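Local coordinates for Glyco_hydro_cc domain-containing protein (Trichoderma gamsii, PDB 6UBD) that probably binds beta-1,3-glucan oligosaccharides, as an oligosaccharide-binding member of glycoside hydrolase family GH128, at residues A[195-203]-A[236-244]. Residues are numbered along the deposited sequence; the frame is centred on the assembly and turned at random.
Sequences KPLWVTEFA and HVLAYAYTD
Strands 197-203 and 237-243 are parallel neighbours in the beta-barrel core of the glycoside hydrolase fold, joined by a beta-alpha-beta crossover through helix 217-233. L197 N donates to H236 O, and L238 N returns a bond to L197 O at 2.8 Å. Further along, V199 N donates to A239 O at 2.9 Å. The last bond, F202 N to A241 O, is weak at 3.3 Å. At the start of the pair, P196 CB lies beside L238 CD1.

On one side of the sheet A239 CB sits over the five-membered ring of W198, 3.5 Å from its centroid. W198 NE1 is held by L28 O. On the other side, V199 CB meets Y240 CB, and the F202 ring lies against A241 and Y242 of the neighbouring strand. F202 CG stands between its backbone N and carbonyl carbon (chi1 73°), which turns the ring over Y242 CA. F202 CE2 lies 3.4 Å from Y242 N and also meets Y240 CD1, while F202 CZ touches Y242 CB. The F202 and Y242 rings meet obliquely, planes at 68°. W223 and I224 of helix 217-233 touch F202 and Y242, respectively. With an alanine here in place of F202, the Y242 backbone would probably lose the ring against it, and a gap would open beside Y242 CB.

E201 CB and CG pass T243 CB, which is 4.0 Å from E201 CG; E201 OE2 bonds W56 NE1. Three good main-chain bonds thus join 197-199 to 236-239, although A239 N is buried without a partner. The F202 N bond is weak, and the F202 ring adds apolar contact there.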
# COMPACT_ATOMS: atom_id res chain seq x y z
N LYS A 195 16.23 0.80 -0.87
CA LYS A 195 15.41 1.21 -2.01
C LYS A 195 14.34 2.20 -1.53
O LYS A 195 13.90 2.16 -0.38
CB LYS A 195 14.79 -0.01 -2.69
CG LYS A 195 15.83 -0.93 -3.35
CD LYS A 195 15.29 -2.24 -3.94
CE LYS A 195 16.34 -3.06 -4.65
NZ LYS A 195 15.82 -4.40 -5.12
N PRO A 196 13.82 3.02 -2.47
CA PRO A 196 12.72 3.91 -2.08
C PRO A 196 11.50 3.15 -1.53
O PRO A 196 11.24 1.97 -1.95
CB PRO A 196 12.37 4.63 -3.39
CG PRO A 196 13.64 4.55 -4.21
CD PRO A 196 14.24 3.23 -3.87
N LEU A 197 10.77 3.78 -0.62
CA LEU A 197 9.62 3.19 0.06
C LEU A 197 8.29 3.68 -0.50
O LEU A 197 8.13 4.93 -0.72
CB LEU A 197 9.70 3.54 1.55
CG LEU A 197 11.02 3.27 2.29
CD1 LEU A 197 10.94 3.79 3.72
CD2 LEU A 197 11.45 1.75 2.22
N TRP A 198 7.30 2.81 -0.59
CA TRP A 198 5.87 3.18 -0.70
C TRP A 198 5.16 2.65 0.52
O TRP A 198 5.27 1.44 0.87
CB TRP A 198 5.20 2.59 -1.93
CG TRP A 198 5.52 3.17 -3.27
CD1 TRP A 198 6.64 3.85 -3.64
CD2 TRP A 198 4.66 3.11 -4.43
NE1 TRP A 198 6.55 4.22 -4.98
CE2 TRP A 198 5.34 3.78 -5.47
CE3 TRP A 198 3.39 2.61 -4.64
CZ2 TRP A 198 4.79 3.91 -6.74
CZ3 TRP A 198 2.83 2.76 -5.91
CH2 TRP A 198 3.53 3.41 -6.92
N VAL A 199 4.42 3.55 1.22
CA VAL A 199 3.56 3.14 2.36
C VAL A 199 2.20 2.80 1.79
O VAL A 199 1.38 3.69 1.52
CB VAL A 199 3.48 4.25 3.43
CG1 VAL A 199 2.66 3.79 4.65
CG2 VAL A 199 4.86 4.66 3.90
N THR A 200 1.97 1.53 1.48
CA THR A 200 0.82 1.13 0.65
C THR A 200 -0.47 0.95 1.46
O THR A 200 -1.57 0.86 0.86
CB THR A 200 1.20 -0.09 -0.21
OG1 THR A 200 1.51 -1.17 0.70
CG2 THR A 200 2.34 0.20 -1.19
N GLU A 201 -0.33 0.87 2.78
CA GLU A 201 -1.47 1.04 3.73
C GLU A 201 -0.91 1.69 4.98
O GLU A 201 0.15 1.32 5.44
CB GLU A 201 -2.14 -0.25 4.20
CG GLU A 201 -2.88 -1.05 3.11
CD GLU A 201 -3.49 -2.31 3.69
OE1 GLU A 201 -4.03 -2.23 4.80
OE2 GLU A 201 -3.47 -3.35 3.05
N PHE A 202 -1.65 2.64 5.59
CA PHE A 202 -1.37 3.16 6.97
C PHE A 202 -2.68 3.45 7.70
O PHE A 202 -3.71 3.76 7.09
CB PHE A 202 -0.37 4.33 6.97
CG PHE A 202 -0.98 5.64 6.44
CD1 PHE A 202 -1.76 6.46 7.26
CD2 PHE A 202 -0.73 6.06 5.14
CE1 PHE A 202 -2.32 7.62 6.74
CE2 PHE A 202 -1.32 7.22 4.63
CZ PHE A 202 -2.10 8.00 5.43
N ALA A 203 -2.60 3.23 9.01
CA ALA A 203 -3.72 3.60 9.92
C ALA A 203 -3.17 3.67 11.33
O ALA A 203 -2.16 3.05 11.73
CB ALA A 203 -4.86 2.59 9.93
N HIS A 236 13.12 9.34 1.54
CA HIS A 236 13.01 7.91 1.16
C HIS A 236 11.57 7.47 0.94
O HIS A 236 11.37 6.43 0.29
CB HIS A 236 13.69 6.97 2.17
CG HIS A 236 15.12 7.28 2.41
ND1 HIS A 236 16.07 7.32 1.40
CD2 HIS A 236 15.80 7.45 3.57
CE1 HIS A 236 17.25 7.59 1.92
NE2 HIS A 236 17.12 7.62 3.24
N VAL A 237 10.56 8.21 1.39
CA VAL A 237 9.15 7.88 1.16
C VAL A 237 8.71 8.53 -0.14
O VAL A 237 8.62 9.75 -0.21
CB VAL A 237 8.26 8.30 2.34
CG1 VAL A 237 6.79 8.02 2.04
CG2 VAL A 237 8.68 7.54 3.62
N LEU A 238 8.40 7.73 -1.17
CA LEU A 238 8.03 8.30 -2.50
C LEU A 238 6.52 8.20 -2.76
O LEU A 238 6.08 8.81 -3.75
CB LEU A 238 8.87 7.65 -3.61
CG LEU A 238 10.36 8.05 -3.59
CD1 LEU A 238 11.03 7.57 -4.82
CD2 LEU A 238 10.62 9.56 -3.35
N ALA A 239 5.74 7.50 -1.93
CA ALA A 239 4.27 7.38 -2.08
C ALA A 239 3.70 6.90 -0.77
O ALA A 239 4.38 6.15 -0.03
CB ALA A 239 3.93 6.42 -3.22
N TYR A 240 2.45 7.30 -0.48
CA TYR A 240 1.74 6.82 0.72
C TYR A 240 0.24 6.69 0.41
O TYR A 240 -0.26 7.44 -0.46
CB TYR A 240 2.01 7.69 1.95
CG TYR A 240 1.71 9.16 1.80
CD1 TYR A 240 0.38 9.65 1.92
CD2 TYR A 240 2.72 10.06 1.51
CE1 TYR A 240 0.10 11.02 1.75
CE2 TYR A 240 2.44 11.44 1.37
CZ TYR A 240 1.12 11.90 1.48
OH TYR A 240 0.82 13.27 1.31
N ALA A 241 -0.48 5.89 1.15
CA ALA A 241 -1.90 5.63 0.88
C ALA A 241 -2.68 5.29 2.16
O ALA A 241 -2.41 4.32 2.87
CB ALA A 241 -2.06 4.51 -0.13
N TYR A 242 -3.70 6.13 2.47
CA TYR A 242 -4.67 5.93 3.59
C TYR A 242 -5.57 4.71 3.27
O TYR A 242 -6.17 4.76 2.20
CB TYR A 242 -5.48 7.24 3.72
CG TYR A 242 -6.43 7.39 4.90
CD1 TYR A 242 -7.46 6.50 5.10
CD2 TYR A 242 -6.29 8.46 5.79
CE1 TYR A 242 -8.34 6.65 6.18
CE2 TYR A 242 -7.18 8.66 6.83
CZ TYR A 242 -8.22 7.77 7.02
OH TYR A 242 -9.06 8.00 8.11
N THR A 243 -5.66 3.72 4.15
CA THR A 243 -6.49 2.53 3.92
C THR A 243 -7.91 2.70 4.44
O THR A 243 -8.12 3.24 5.56
CB THR A 243 -5.80 1.28 4.47
OG1 THR A 243 -6.63 0.18 4.02
CG2 THR A 243 -5.63 1.22 5.96
N ASP A 244 -8.88 2.13 3.77
CA ASP A 244 -10.26 2.01 4.24
C ASP A 244 -10.63 0.54 4.54
O ASP A 244 -11.82 0.20 4.62
CB ASP A 244 -11.23 2.66 3.28
CG ASP A 244 -11.34 2.01 1.91
OD1 ASP A 244 -10.78 0.93 1.69
OD2 ASP A 244 -12.01 2.62 1.06